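Local coordinates for putative hydrolase (PDB 4X00), which probably acts as a hydrolase of the alpha/beta hydrolase fold, perhaps an aryl esterase, though its substrate is not established, at residues Ile38-Leu43 and Ile65-Arg70; Val117-Leu122 and Ala133-Gly138; Ile140-Asp145 and Met207-Ala212. All coordinates share one frame; numbering follows the deposited sequence.

Contact 1: Ile38-Leu43 and Ile65-Arg70; sequences IFIHGL and ITYDLR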
ATOM      1  N   ILE A  38       1.548   0.385 -10.729  1.00  8.81           N
ATOM      2  CA  ILE A  38       2.477   0.663  -9.631  1.00  8.09           C
ATOM      3  C   ILE A  38       1.860   0.187  -8.329  1.00  8.50           C
ATOM      4  O   ILE A  38       0.755   0.629  -7.962  1.00  9.27           O
ATOM      5  CB  ILE A  38       2.804   2.158  -9.554  1.00  9.05           C
ATOM      6  CG1 ILE A  38       3.502   2.630 -10.842  1.00 10.78           C
ATOM      7  CG2 ILE A  38       3.656   2.444  -8.341  1.00  9.42           C
ATOM      8  CD1 ILE A  38       3.607   4.162 -10.970  1.00 11.65           C
ATOM      9  N   PHE A  39       2.567  -0.755  -7.682  1.00  7.88           N
ATOM     10  CA  PHE A  39       2.143  -1.362  -6.428  1.00  7.83           C
ATOM     11  C   PHE A  39       2.802  -0.657  -5.251  1.00  7.77           C
ATOM     12  O   PHE A  39       4.020  -0.458  -5.259  1.00  9.55           O
ATOM     13  CB  PHE A  39       2.521  -2.832  -6.380  1.00  8.66           C
ATOM     14  CG  PHE A  39       1.855  -3.662  -7.440  1.00  8.84           C
ATOM     15  CD1 PHE A  39       2.429  -3.782  -8.691  1.00 10.56           C
ATOM     16  CD2 PHE A  39       0.672  -4.353  -7.167  1.00  8.49           C
ATOM     17  CE1 PHE A  39       1.828  -4.576  -9.675  1.00 11.24           C
ATOM     18  CE2 PHE A  39       0.052  -5.141  -8.140  1.00  9.45           C
ATOM     19  CZ  PHE A  39       0.640  -5.255  -9.388  1.00 10.67           C
ATOM     20  N   ILE A  40       2.000  -0.302  -4.251  1.00  7.93           N
ATOM     21  CA  ILE A  40       2.441   0.468  -3.086  1.00  8.10           C
ATOM     22  C   ILE A  40       2.098  -0.330  -1.858  1.00  7.90           C
ATOM     23  O   ILE A  40       0.915  -0.548  -1.583  1.00  8.70           O
ATOM     24  CB  ILE A  40       1.737   1.833  -3.024  1.00  9.34           C
ATOM     25  CG1 ILE A  40       1.853   2.551  -4.371  1.00 10.97           C
ATOM     26  CG2 ILE A  40       2.340   2.691  -1.902  1.00  9.50           C
ATOM     27  CD1 ILE A  40       0.785   3.618  -4.559  1.00 14.11           C
ATOM     28  N   HIS A  41       3.105  -0.842  -1.156  1.00  8.00           N
ATOM     29  CA  HIS A  41       2.846  -1.720  -0.024  1.00  7.66           C
ATOM     30  C   HIS A  41       2.433  -0.949   1.241  1.00  8.17           C
ATOM     31  O   HIS A  41       2.280   0.277   1.214  1.00  8.08           O
ATOM     32  CB  HIS A  41       4.072  -2.605   0.263  1.00  7.73           C
ATOM     33  CG  HIS A  41       5.266  -1.849   0.772  1.00  7.05           C
ATOM     34  ND1 HIS A  41       5.416  -1.478   2.095  1.00  8.06           N
ATOM     35  CD2 HIS A  41       6.384  -1.418   0.130  1.00  7.25           C
ATOM     36  CE1 HIS A  41       6.571  -0.829   2.238  1.00  8.07           C
ATOM     37  NE2 HIS A  41       7.191  -0.805   1.067  1.00  7.44           N
ATOM     38  N   GLY A  42       2.219  -1.689   2.329  1.00  7.76           N
ATOM     39  CA  GLY A  42       1.724  -1.121   3.568  1.00  8.17           C
ATOM     40  C   GLY A  42       2.756  -1.168   4.681  1.00  7.78           C
ATOM     41  O   GLY A  42       3.930  -1.507   4.471  1.00  7.80           O
ATOM     42  N   LEU A  43       2.294  -0.837   5.868  1.00  7.58           N
ATOM     43  CA  LEU A  43       3.193  -0.681   7.011  1.00  7.37           C
ATOM     44  C   LEU A  43       3.929  -1.983   7.317  1.00  7.82           C
ATOM     45  O   LEU A  43       3.295  -3.054   7.387  1.00  9.04           O
ATOM     46  CB  LEU A  43       2.387  -0.250   8.235  1.00  7.98           C
ATOM     47  CG  LEU A  43       3.226  -0.003   9.494  1.00  8.67           C
ATOM     48  CD1 LEU A  43       4.280   1.121   9.304  1.00 10.34           C
ATOM     49  CD2 LEU A  43       2.286   0.321  10.639  1.00  9.69           C
ATOM     50  N   ILE A  65       5.422  -2.423 -11.668  1.00  9.05           N
ATOM     51  CA  ILE A  65       6.405  -1.627 -10.927  1.00  8.91           C
ATOM     52  C   ILE A  65       6.133  -1.741  -9.431  1.00  7.83           C
ATOM     53  O   ILE A  65       5.006  -1.508  -8.983  1.00  8.55           O
ATOM     54  CB  ILE A  65       6.328  -0.154 -11.352  1.00  9.97           C
ATOM     55  CG1 ILE A  65       6.661  -0.017 -12.845  1.00 12.52           C
ATOM     56  CG2 ILE A  65       7.244   0.720 -10.464  1.00 10.21           C
ATOM     57  CD1 ILE A  65       6.218   1.330 -13.438  1.00 14.23           C
ATOM     58  N   THR A  66       7.169  -2.050  -8.651  1.00  8.10           N
ATOM     59  CA  THR A  66       7.050  -2.044  -7.205  1.00  8.40           C
ATOM     60  C   THR A  66       8.143  -1.132  -6.636  1.00  8.61           C
ATOM     61  O   THR A  66       9.101  -0.796  -7.332  1.00  9.38           O
ATOM     62  CB  THR A  66       7.200  -3.461  -6.601  1.00  8.73           C
ATOM     63  OG1 THR A  66       8.427  -4.054  -7.049  1.00  9.07           O
ATOM     64  CG2 THR A  66       6.053  -4.380  -6.986  1.00  9.53           C
ATOM     65  N   TYR A  67       8.010  -0.749  -5.372  1.00  7.59           N
ATOM     66  CA  TYR A  67       9.085  -0.040  -4.696  1.00  7.00           C
ATOM     67  C   TYR A  67       8.924  -0.193  -3.203  1.00  7.22           C
ATOM     68  O   TYR A  67       7.855  -0.582  -2.701  1.00  8.22           O
ATOM     69  CB  TYR A  67       9.112   1.450  -5.072  1.00  8.41           C
ATOM     70  CG  TYR A  67       7.965   2.309  -4.607  1.00  8.09           C
ATOM     71  CD1 TYR A  67       6.743   2.282  -5.277  1.00  8.20           C
ATOM     72  CD2 TYR A  67       8.110   3.184  -3.533  1.00  8.11           C
ATOM     73  CE1 TYR A  67       5.698   3.112  -4.899  1.00  8.96           C
ATOM     74  CE2 TYR A  67       7.089   4.024  -3.137  1.00  7.93           C
ATOM     75  CZ  TYR A  67       5.872   4.003  -3.850  1.00  8.51           C
ATOM     76  OH  TYR A  67       4.846   4.833  -3.474  1.00  9.73           O
ATOM     77  N   ASP A  68       9.995   0.102  -2.463  1.00  7.23           N
ATOM     78  CA  ASP A  68       9.930   0.115  -1.011  1.00  7.71           C
ATOM     79  C   ASP A  68       9.597   1.533  -0.553  1.00  7.53           C
ATOM     80  O   ASP A  68      10.231   2.519  -0.977  1.00  8.98           O
ATOM     81  CB  ASP A  68      11.255  -0.324  -0.379  1.00  8.20           C
ATOM     82  CG  ASP A  68      11.631  -1.758  -0.707  1.00  8.62           C
ATOM     83  OD1 ASP A  68      10.757  -2.560  -1.115  1.00  8.50           O
ATOM     84  OD2 ASP A  68      12.828  -2.085  -0.583  1.00  9.00           O
ATOM     85  N   LEU A  69       8.582   1.665   0.292  1.00  8.26           N
ATOM     86  CA  LEU A  69       8.272   2.969   0.918  1.00  9.00           C
ATOM     87  C   LEU A  69       9.460   3.513   1.699  1.00  8.86           C
ATOM     88  O   LEU A  69      10.306   2.745   2.205  1.00  8.47           O
ATOM     89  CB  LEU A  69       7.094   2.840   1.892  1.00  9.41           C
ATOM     90  CG  LEU A  69       5.731   2.465   1.293  1.00  8.92           C
ATOM     91  CD1 LEU A  69       4.745   2.258   2.450  1.00  9.61           C
ATOM     92  CD2 LEU A  69       5.271   3.554   0.332  1.00  9.12           C
ATOM     93  N   ARG A  70       9.525   4.835   1.820  1.00  8.38           N
ATOM     94  CA  ARG A  70      10.501   5.408   2.738  1.00  8.31           C
ATOM     95  C   ARG A  70      10.370   4.724   4.100  1.00  8.83           C
ATOM     96  O   ARG A  70       9.271   4.377   4.567  1.00  8.56           O
ATOM     97  CB  ARG A  70      10.325   6.930   2.876  1.00  9.74           C
ATOM     98  CG  ARG A  70       9.001   7.403   3.484  1.00  9.44           C
ATOM     99  CD  ARG A  70       9.017   8.950   3.713  1.00 10.89           C
ATOM    100  NE  ARG A  70       9.457   9.597   2.474  1.00 10.83           N
ATOM    101  CZ  ARG A  70      10.335  10.589   2.409  1.00 10.75           C
ATOM    102  NH1 ARG A  70      10.750  11.001   1.234  1.00 11.83           N
ATOM    103  NH2 ARG A  70      10.786  11.180   3.529  1.00 11.61           N
TER
HETATM  104  O   HOH W   1       5.526  -1.962  -3.556  1.00 11.18           O
HETATM  105  O   HOH W   2       5.553   0.919  -1.948  1.00 11.93           O

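Contact 2: Val117-Leu122 and Ala133-Gly138; sequences VISNYL and AVYVDG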
ATOM      1  N   VAL A 117      -1.139   6.764   1.119  1.00 10.00           N
ATOM      2  CA  VAL A 117      -0.212   7.409   0.182  1.00 10.19           C
ATOM      3  C   VAL A 117      -0.958   7.826  -1.105  1.00  9.37           C
ATOM      4  O   VAL A 117      -0.759   8.954  -1.605  1.00 10.21           O
ATOM      5  CB  VAL A 117       0.968   6.473  -0.174  1.00 10.83           C
ATOM      6  CG1 VAL A 117       1.828   7.041  -1.302  1.00 12.00           C
ATOM      7  CG2 VAL A 117       1.837   6.149   1.065  1.00 10.38           C
ATOM      8  N   ILE A 118      -1.810   6.938  -1.646  1.00  9.55           N
ATOM      9  CA  ILE A 118      -2.603   7.317  -2.822  1.00  9.53           C
ATOM     10  C   ILE A 118      -3.494   8.514  -2.517  1.00 10.09           C
ATOM     11  O   ILE A 118      -3.579   9.438  -3.343  1.00 10.14           O
ATOM     12  CB  ILE A 118      -3.450   6.132  -3.335  1.00  9.72           C
ATOM     13  CG1 ILE A 118      -2.524   5.050  -3.882  1.00  9.62           C
ATOM     14  CG2 ILE A 118      -4.405   6.619  -4.449  1.00 10.33           C
ATOM     15  CD1 ILE A 118      -3.246   3.749  -4.285  1.00  9.73           C
ATOM     16  N   SER A 119      -4.168   8.522  -1.364  1.00 10.21           N
ATOM     17  CA  SER A 119      -5.030   9.677  -1.072  1.00 10.45           C
ATOM     18  C   SER A 119      -4.225  10.967  -1.038  1.00 10.70           C
ATOM     19  O   SER A 119      -4.681  12.000  -1.543  1.00 11.02           O
ATOM     20  CB  SER A 119      -5.756   9.529   0.263  1.00 10.50           C
ATOM     21  OG  SER A 119      -6.660   8.449   0.180  1.00 10.96           O
ATOM     22  N   ASN A 120      -3.040  10.917  -0.427  1.00 11.00           N
ATOM     23  CA  ASN A 120      -2.211  12.113  -0.350  1.00 11.62           C
ATOM     24  C   ASN A 120      -1.673  12.519  -1.725  1.00 11.79           C
ATOM     25  O   ASN A 120      -1.575  13.718  -2.018  1.00 12.21           O
ATOM     26  CB  ASN A 120      -1.082  11.903   0.658  1.00 12.27           C
ATOM     27  CG  ASN A 120      -1.563  12.053   2.073  1.00 13.00           C
ATOM     28  OD1 ASN A 120      -2.414  12.908   2.348  1.00 14.96           O
ATOM     29  ND2 ASN A 120      -0.986  11.268   3.002  1.00 13.50           N
ATOM     30  N   TYR A 121      -1.387  11.536  -2.579  1.00 11.35           N
ATOM     31  CA  TYR A 121      -1.013  11.822  -3.952  1.00 11.40           C
ATOM     32  C   TYR A 121      -2.165  12.489  -4.710  1.00 12.12           C
ATOM     33  O   TYR A 121      -1.967  13.517  -5.380  1.00 12.62           O
ATOM     34  CB  TYR A 121      -0.563  10.526  -4.658  1.00 11.82           C
ATOM     35  CG  TYR A 121      -0.328  10.721  -6.129  1.00 10.88           C
ATOM     36  CD1 TYR A 121       0.891  11.217  -6.594  1.00 11.22           C
ATOM     37  CD2 TYR A 121      -1.341  10.483  -7.051  1.00 11.56           C
ATOM     38  CE1 TYR A 121       1.108  11.424  -7.954  1.00 11.42           C
ATOM     39  CE2 TYR A 121      -1.129  10.677  -8.402  1.00 12.44           C
ATOM     40  CZ  TYR A 121       0.082  11.172  -8.856  1.00 12.27           C
ATOM     41  OH  TYR A 121       0.262  11.364 -10.218  1.00 13.90           O
ATOM     42  N   LEU A 122      -3.367  11.924  -4.588  1.00 11.35           N
ATOM     43  CA  LEU A 122      -4.543  12.533  -5.219  1.00 12.68           C
ATOM     44  C   LEU A 122      -4.765  13.949  -4.710  1.00 13.86           C
ATOM     45  O   LEU A 122      -5.096  14.848  -5.488  1.00 14.42           O
ATOM     46  CB  LEU A 122      -5.775  11.683  -4.944  1.00 11.86           C
ATOM     47  CG  LEU A 122      -5.790  10.360  -5.707  1.00 12.54           C
ATOM     48  CD1 LEU A 122      -6.954   9.517  -5.199  1.00 12.76           C
ATOM     49  CD2 LEU A 122      -5.899  10.557  -7.239  1.00 13.81           C
ATOM     50  N   ALA A 133      -7.169   3.755  -9.562  1.00  8.93           N
ATOM     51  CA  ALA A 133      -6.499   3.286  -8.362  1.00  9.00           C
ATOM     52  C   ALA A 133      -7.314   2.207  -7.694  1.00  9.42           C
ATOM     53  O   ALA A 133      -8.543   2.283  -7.665  1.00  9.87           O
ATOM     54  CB  ALA A 133      -6.255   4.445  -7.391  1.00 10.53           C
ATOM     55  N   VAL A 134      -6.607   1.225  -7.166  1.00  9.18           N
ATOM     56  CA  VAL A 134      -7.184   0.177  -6.354  1.00  8.89           C
ATOM     57  C   VAL A 134      -6.669   0.336  -4.921  1.00  8.00           C
ATOM     58  O   VAL A 134      -5.446   0.318  -4.697  1.00  9.17           O
ATOM     59  CB  VAL A 134      -6.802  -1.215  -6.870  1.00  9.48           C
ATOM     60  CG1 VAL A 134      -7.483  -2.297  -6.022  1.00 10.32           C
ATOM     61  CG2 VAL A 134      -7.172  -1.365  -8.365  1.00 10.20           C
ATOM     62  N   TYR A 135      -7.576   0.528  -3.969  1.00  7.91           N
ATOM     63  CA  TYR A 135      -7.231   0.543  -2.548  1.00  8.57           C
ATOM     64  C   TYR A 135      -7.446  -0.875  -2.054  1.00  8.22           C
ATOM     65  O   TYR A 135      -8.574  -1.376  -2.089  1.00  9.49           O
ATOM     66  CB  TYR A 135      -8.110   1.486  -1.743  1.00  9.54           C
ATOM     67  CG  TYR A 135      -7.782   2.952  -1.875  1.00  9.53           C
ATOM     68  CD1 TYR A 135      -7.754   3.605  -3.119  1.00 10.89           C
ATOM     69  CD2 TYR A 135      -7.553   3.731  -0.732  1.00  9.39           C
ATOM     70  CE1 TYR A 135      -7.457   4.966  -3.212  1.00 10.46           C
ATOM     71  CE2 TYR A 135      -7.261   5.088  -0.839  1.00  9.63           C
ATOM     72  CZ  TYR A 135      -7.216   5.693  -2.067  1.00 10.14           C
ATOM     73  OH  TYR A 135      -6.936   7.026  -2.148  1.00 11.15           O
ATOM     74  N   VAL A 136      -6.385  -1.528  -1.622  1.00  7.89           N
ATOM     75  CA  VAL A 136      -6.491  -2.887  -1.134  1.00  9.11           C
ATOM     76  C   VAL A 136      -6.410  -2.857   0.380  1.00  8.21           C
ATOM     77  O   VAL A 136      -5.338  -2.599   0.948  1.00  8.51           O
ATOM     78  CB  VAL A 136      -5.386  -3.760  -1.702  1.00 11.09           C
ATOM     79  CG1 VAL A 136      -5.672  -5.222  -1.293  1.00 11.45           C
ATOM     80  CG2 VAL A 136      -5.259  -3.546  -3.218  1.00 11.54           C
ATOM     81  N   ASP A 137      -7.540  -3.057   1.054  1.00  7.93           N
ATOM     82  CA  ASP A 137      -7.566  -2.888   2.511  1.00  7.31           C
ATOM     83  C   ASP A 137      -6.895  -1.585   2.894  1.00  7.35           C
ATOM     84  O   ASP A 137      -6.147  -1.499   3.873  1.00  8.54           O
ATOM     85  CB  ASP A 137      -6.939  -4.100   3.201  1.00  8.47           C
ATOM     86  CG  ASP A 137      -7.836  -5.305   3.059  1.00  8.10           C
ATOM     87  OD1 ASP A 137      -7.786  -5.900   1.965  1.00  9.20           O
ATOM     88  OD2 ASP A 137      -8.676  -5.582   3.966  1.00  8.89           O
ATOM     89  N   GLY A 138      -7.175  -0.556   2.104  1.00  8.20           N
ATOM     90  CA  GLY A 138      -6.547   0.730   2.291  1.00  8.90           C
ATOM     91  C   GLY A 138      -6.965   1.457   3.544  1.00  9.13           C
ATOM     92  O   GLY A 138      -8.141   1.434   3.982  1.00 10.34           O
TER

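Contact 3: Ile140-Asp145 and Met207-Ala212; sequences IELKPD and MTVEAA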
ATOM      1  N   ILE A 140      -8.234   4.635   4.916  1.00 10.68           N
ATOM      2  CA  ILE A 140      -8.986   5.776   4.405  1.00 12.07           C
ATOM      3  C   ILE A 140      -8.652   6.930   5.346  1.00 13.09           C
ATOM      4  O   ILE A 140      -7.897   7.835   4.983  1.00 13.48           O
ATOM      5  CB  ILE A 140     -10.500   5.483   4.314  1.00 11.92           C
ATOM      6  CG1 ILE A 140     -10.738   4.268   3.394  1.00 11.60           C
ATOM      7  CG2 ILE A 140     -11.245   6.721   3.823  1.00 12.99           C
ATOM      8  CD1 ILE A 140     -10.131   4.403   1.966  1.00 11.14           C
ATOM      9  N   GLU A 141      -9.145   6.869   6.581  1.00 13.24           N
ATOM     10  CA  GLU A 141      -8.640   7.756   7.629  1.00 14.68           C
ATOM     11  C   GLU A 141      -8.176   6.947   8.806  1.00 15.79           C
ATOM     12  O   GLU A 141      -8.687   5.857   9.067  1.00 15.78           O
ATOM     13  CB  GLU A 141      -9.713   8.759   8.078  1.00 15.76           C
ATOM     14  CG  GLU A 141     -10.113   9.695   6.950  1.00 17.29           C
ATOM     15  CD  GLU A 141     -11.403  10.437   7.193  1.00 19.00           C
ATOM     16  OE1 GLU A 141     -12.338   9.850   7.777  1.00 19.33           O
ATOM     17  OE2 GLU A 141     -11.478  11.629   6.790  1.00 19.82           O
ATOM     18  N   LEU A 142      -7.209   7.497   9.532  1.00 17.27           N
ATOM     19  CA  LEU A 142      -6.713   6.871  10.743  1.00 18.51           C
ATOM     20  C   LEU A 142      -7.544   7.341  11.930  1.00 19.62           C
ATOM     21  O   LEU A 142      -7.139   8.241  12.655  1.00 21.23           O
ATOM     22  CB  LEU A 142      -5.240   7.204  10.938  1.00 19.55           C
ATOM     23  CG  LEU A 142      -4.300   6.682   9.860  1.00 21.69           C
ATOM     24  CD1 LEU A 142      -2.946   7.387   9.961  1.00 23.10           C
ATOM     25  CD2 LEU A 142      -4.126   5.178  10.027  1.00 22.97           C
ATOM     26  N   LYS A 143      -8.730   6.757  12.085  1.00 20.00           N
ATOM     27  CA  LYS A 143      -9.708   7.171  13.092  1.00 20.18           C
ATOM     28  C   LYS A 143     -10.250   5.901  13.749  1.00 20.21           C
ATOM     29  O   LYS A 143     -10.295   4.851  13.113  1.00 19.27           O
ATOM     30  CB  LYS A 143     -10.854   7.997  12.460  1.00 20.25           C
ATOM     31  N   PRO A 144     -10.646   5.975  15.022  1.00 21.34           N
ATOM     32  CA  PRO A 144     -11.145   4.770  15.691  1.00 21.35           C
ATOM     33  C   PRO A 144     -12.342   4.113  15.016  1.00 21.30           C
ATOM     34  O   PRO A 144     -12.493   2.896  15.119  1.00 21.31           O
ATOM     35  CB  PRO A 144     -11.526   5.284  17.089  1.00 22.44           C
ATOM     36  CG  PRO A 144     -10.613   6.451  17.301  1.00 24.05           C
ATOM     37  CD  PRO A 144     -10.499   7.104  15.952  1.00 22.73           C
ATOM     38  N   ASP A 145     -13.157   4.878  14.301  1.00 20.88           N
ATOM     39  CA  ASP A 145     -14.312   4.286  13.649  1.00 21.74           C
ATOM     40  C   ASP A 145     -13.901   3.481  12.422  1.00 19.07           C
ATOM     41  O   ASP A 145     -14.718   2.767  11.864  1.00 19.09           O
ATOM     42  CB  ASP A 145     -15.370   5.358  13.296  1.00 26.26           C
ATOM     43  CG  ASP A 145     -14.915   6.355  12.222  1.00 32.05           C
ATOM     44  OD1 ASP A 145     -13.712   6.598  12.043  1.00 33.01           O
ATOM     45  OD2 ASP A 145     -15.798   6.941  11.561  1.00 36.68           O
ATOM     46  N   MET A 207       1.027  10.629  10.676  1.00 15.18           N
ATOM     47  CA  MET A 207       1.079  11.052   9.277  1.00 14.64           C
ATOM     48  C   MET A 207      -0.243  11.662   8.845  1.00 14.60           C
ATOM     49  O   MET A 207      -1.288  11.070   9.055  1.00 16.14           O
ATOM     50  CB  MET A 207       1.398   9.876   8.354  1.00 14.28           C
ATOM     51  CG  MET A 207       1.644  10.296   6.908  1.00 14.17           C
ATOM     52  SD  MET A 207       1.815   8.855   5.815  1.00 14.88           S
ATOM     53  CE  MET A 207       0.111   8.377   5.612  1.00 16.64           C
ATOM     54  N   THR A 208      -0.193  12.840   8.233  1.00 14.44           N
ATOM     55  CA  THR A 208      -1.398  13.463   7.727  1.00 15.50           C
ATOM     56  C   THR A 208      -1.952  12.654   6.548  1.00 15.32           C
ATOM     57  O   THR A 208      -1.186  12.090   5.761  1.00 15.09           O
ATOM     58  CB  THR A 208      -1.132  14.919   7.307  1.00 16.93           C
ATOM     59  OG1 THR A 208      -0.049  14.962   6.374  1.00 18.42           O
ATOM     60  CG2 THR A 208      -0.752  15.764   8.529  1.00 17.35           C
ATOM     61  N   VAL A 209      -3.279  12.560   6.466  1.00 14.99           N
ATOM     62  CA  VAL A 209      -3.928  11.843   5.360  1.00 15.47           C
ATOM     63  C   VAL A 209      -5.069  12.695   4.828  1.00 16.52           C
ATOM     64  O   VAL A 209      -6.074  12.905   5.517  1.00 17.51           O
ATOM     65  CB  VAL A 209      -4.477  10.466   5.791  1.00 15.84           C
ATOM     66  CG1 VAL A 209      -5.059   9.714   4.576  1.00 17.02           C
ATOM     67  CG2 VAL A 209      -3.380   9.630   6.432  1.00 15.59           C
ATOM     68  N   GLU A 210      -4.927  13.190   3.604  1.00 16.06           N
ATOM     69  CA  GLU A 210      -5.962  14.045   3.024  1.00 17.14           C
ATOM     70  C   GLU A 210      -6.942  13.215   2.207  1.00 15.78           C
ATOM     71  O   GLU A 210      -7.089  13.394   0.993  1.00 15.30           O
ATOM     72  CB  GLU A 210      -5.328  15.131   2.176  1.00 20.50           C
ATOM     73  CG  GLU A 210      -4.420  16.020   3.019  1.00 26.38           C
ATOM     74  CD  GLU A 210      -3.929  17.232   2.275  1.00 33.43           C
ATOM     75  OE1 GLU A 210      -2.700  17.349   2.080  1.00 39.07           O
ATOM     76  OE2 GLU A 210      -4.765  18.071   1.899  1.00 34.49           O
ATOM     77  N   ALA A 211      -7.613  12.289   2.886  1.00 15.02           N
ATOM     78  CA  ALA A 211      -8.552  11.404   2.207  1.00 14.85           C
ATOM     79  C   ALA A 211      -9.741  12.176   1.639  1.00 14.57           C
ATOM     80  O   ALA A 211     -10.176  11.913   0.526  1.00 14.23           O
ATOM     81  CB  ALA A 211      -9.019  10.330   3.151  1.00 16.16           C
ATOM     82  N   ALA A 212     -10.299  13.107   2.402  1.00 15.67           N
ATOM     83  CA  ALA A 212     -11.481  13.813   1.941  1.00 16.86           C
ATOM     84  C   ALA A 212     -11.179  14.568   0.662  1.00 17.26           C
ATOM     85  O   ALA A 212     -11.915  14.461  -0.334  1.00 18.32           O
ATOM     86  CB  ALA A 212     -11.974  14.745   3.007  1.00 17.56           C
TER
HETATM   87  O   HOH W   3      -9.554  12.992   5.347  1.00 23.14           O

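Contact 1: Ile38-Leu43 and Ile65-Arg70
His41 and Leu69 meet across two neighbouring parallel strands, near the C-terminal end of 38-40, where the imidazole hydrogen-bonds to the backbone of 65-70. From CB the His41 side chain turns to CG between the backbone N and the carbonyl carbon (chi1 68°), which carries the ring across to the second segment. Tyr67 O lies at the ring edge, 3.3 Å from His41 CD2. His41 NE2 accepts the backbone N-H of Leu69 at 2.9 Å from its N; the bond is straight at the hydrogen, although the donor stands 35° out of the ring plane. CE1 lies under the Leu69 side chain, whose CG rests over the ring face in a CH-pi contact, 3.8 Å from the centroid. His41 ND1 donates to Gly42 O at 2.8 Å, nearly in the ring plane. Hydrogen bonds at both nitrogens fix the ring's rotation and are consistent with a proton on ND1.

Further back the strands pair directly: Phe39 N donates a hydrogen bond to Ile65 O at 2.9 Å. They then splay, and two waters fill the gap: one donates to both Phe39 O and Tyr67 O, while the other accepts from His41 N and also donates to Tyr67 O. On the face of the sheet carrying Ile38, Ile40 and Ile65, the Tyr67 ring lies alongside Ile40, with CE1 3.9 Å from Ile40 CG1. Ile40 CG2 also touches Leu69 CD2.

Strand 36-40 is hydrogen-bonded on its other side to strand 107-111, and strand 23-30 flanks 63-67. Helix 87-100 covers Ile38 and Tyr67, and helix 113-125 receives Ile40 and Leu69. On the Phe39 side of the sheet, Trp50 meets the phenyl ring.

Contact 2: Val117-Leu122 and Ala133-Gly138
A buried helix-on-sheet contact, made mainly by Ile118 and Ser119 with Tyr135, seats helix 113-125 on strand 132-136. The two short segments run roughly antiparallel, at 146°, with their axes 10.2 Å apart, so side chains must span the gap. Tyr135 does most of this. Its CG lies anti to the carbonyl carbon (chi1 -77°), and the long phenol reaches the helix with its hydroxyl end. There Tyr135 OH donates to Ser119 OG at 2.7 Å, the serine oxygen lying at the ring edge, near the ring plane. A buried phenol hydroxyl is thereby given a partner on the helix, and Ser119 OG has a further, weak hydrogen bond to Gly115 O one turn earlier.

Ile118 runs past the ring in the opposite direction. Its CG2 packs 3.7 Å from Tyr135 CE1 and 4.1 Å from Ala133 CB; its CD1 lies 4.1 Å from Val134 O. Leu122, one turn on, brings CD1 to 3.9 Å from Tyr135 OH, adding an apolar neighbour to the polar end.

Strand 132-136 is hydrogen-bonded through its backbone to strands 107-111 and 222-227. Strand 107-111, helix 113-125 and strand 132-136 form a beta-alpha-beta unit typical of the alpha/beta hydrolase fold; the helix follows a GxSxG turn whose Ser112 is probably the nucleophile of a Ser-His-Asp triad.

Contact 3: Ile140-Asp145 and Met207-Ala212
A chi1 of -176° at Val209 sets CG1 opposite the backbone N and CG2 opposite the carbonyl carbon, turning both methyls to segment 140-145. Val209 CG1 comes within 3.4 Å of Ile140 O, and Val209 CG2 meets Leu142 CD1 at 4.2 Å. Leu142, whose CG is anti to its own carbonyl carbon (chi1 -63°), sends that same CD1 over to Met207 O as well. Ala211 CB points into the opposite segment, lying 3.3 Å from Ile140 O. Ala211 CB is also 4.0 Å from Glu141 CG and touches Ile140 CG2. Two methyl carbons, Val209 CG1 and Ala211 CB, therefore lie against the Ile140 carbonyl oxygen, and no direct hydrogen bond links the segments.

This contact joins the loop after strand 132-136 to the turn that leads into helix 211-216, within the alpha/beta hydrolase fold. Glu210 occupies the N-cap position of that helix and is the centre of an inverse gamma turn, as is Leu142 in the opposing loop.

The polar link is indirect. A water donates to Glu141 OE2 at 2.8 Å and accepts from Ala212 N at 3.0 Å; its second donation, to Val209 O, is weak. It thus connects the carboxylate with the first turn of the helix, where the helix dipole would probably favour a negative charge. The other carboxylate oxygen, Glu141 OE1, is held by a salt bridge to Arg241 and a hydrogen bond to Gln146. Helix 235-245 covers Ile140, helix 113-125 lies against Met207 and Val209, and a bound glycerol, probably from the crystallisation liquor, approaches Leu142.

Overall arrangement
Contacts 1 and 2 are buried in the core and share one sheet; the centre of contact 3 lies about 14 Å from the centre of the chain, and it is only partly buried. Helix 113-125 ties all three together: Ile118 packs on Ile40 of contact 1, while Asn120 probably hydrogen-bonds through OD1 to Glu210 N and through ND2 to Thr208 O of contact 3. Ile140 of contact 3 also reaches the Tyr135 ring. Contacts 1 and 3 do not touch. Chemistry changes with place: contact 1 joins neighbouring strands through backbone, histidine, waters and apolar packing, contact 2 helix and strand through one phenol bond amid aliphatic packing, and contact 3 a loop and a helix start through methyls and a water.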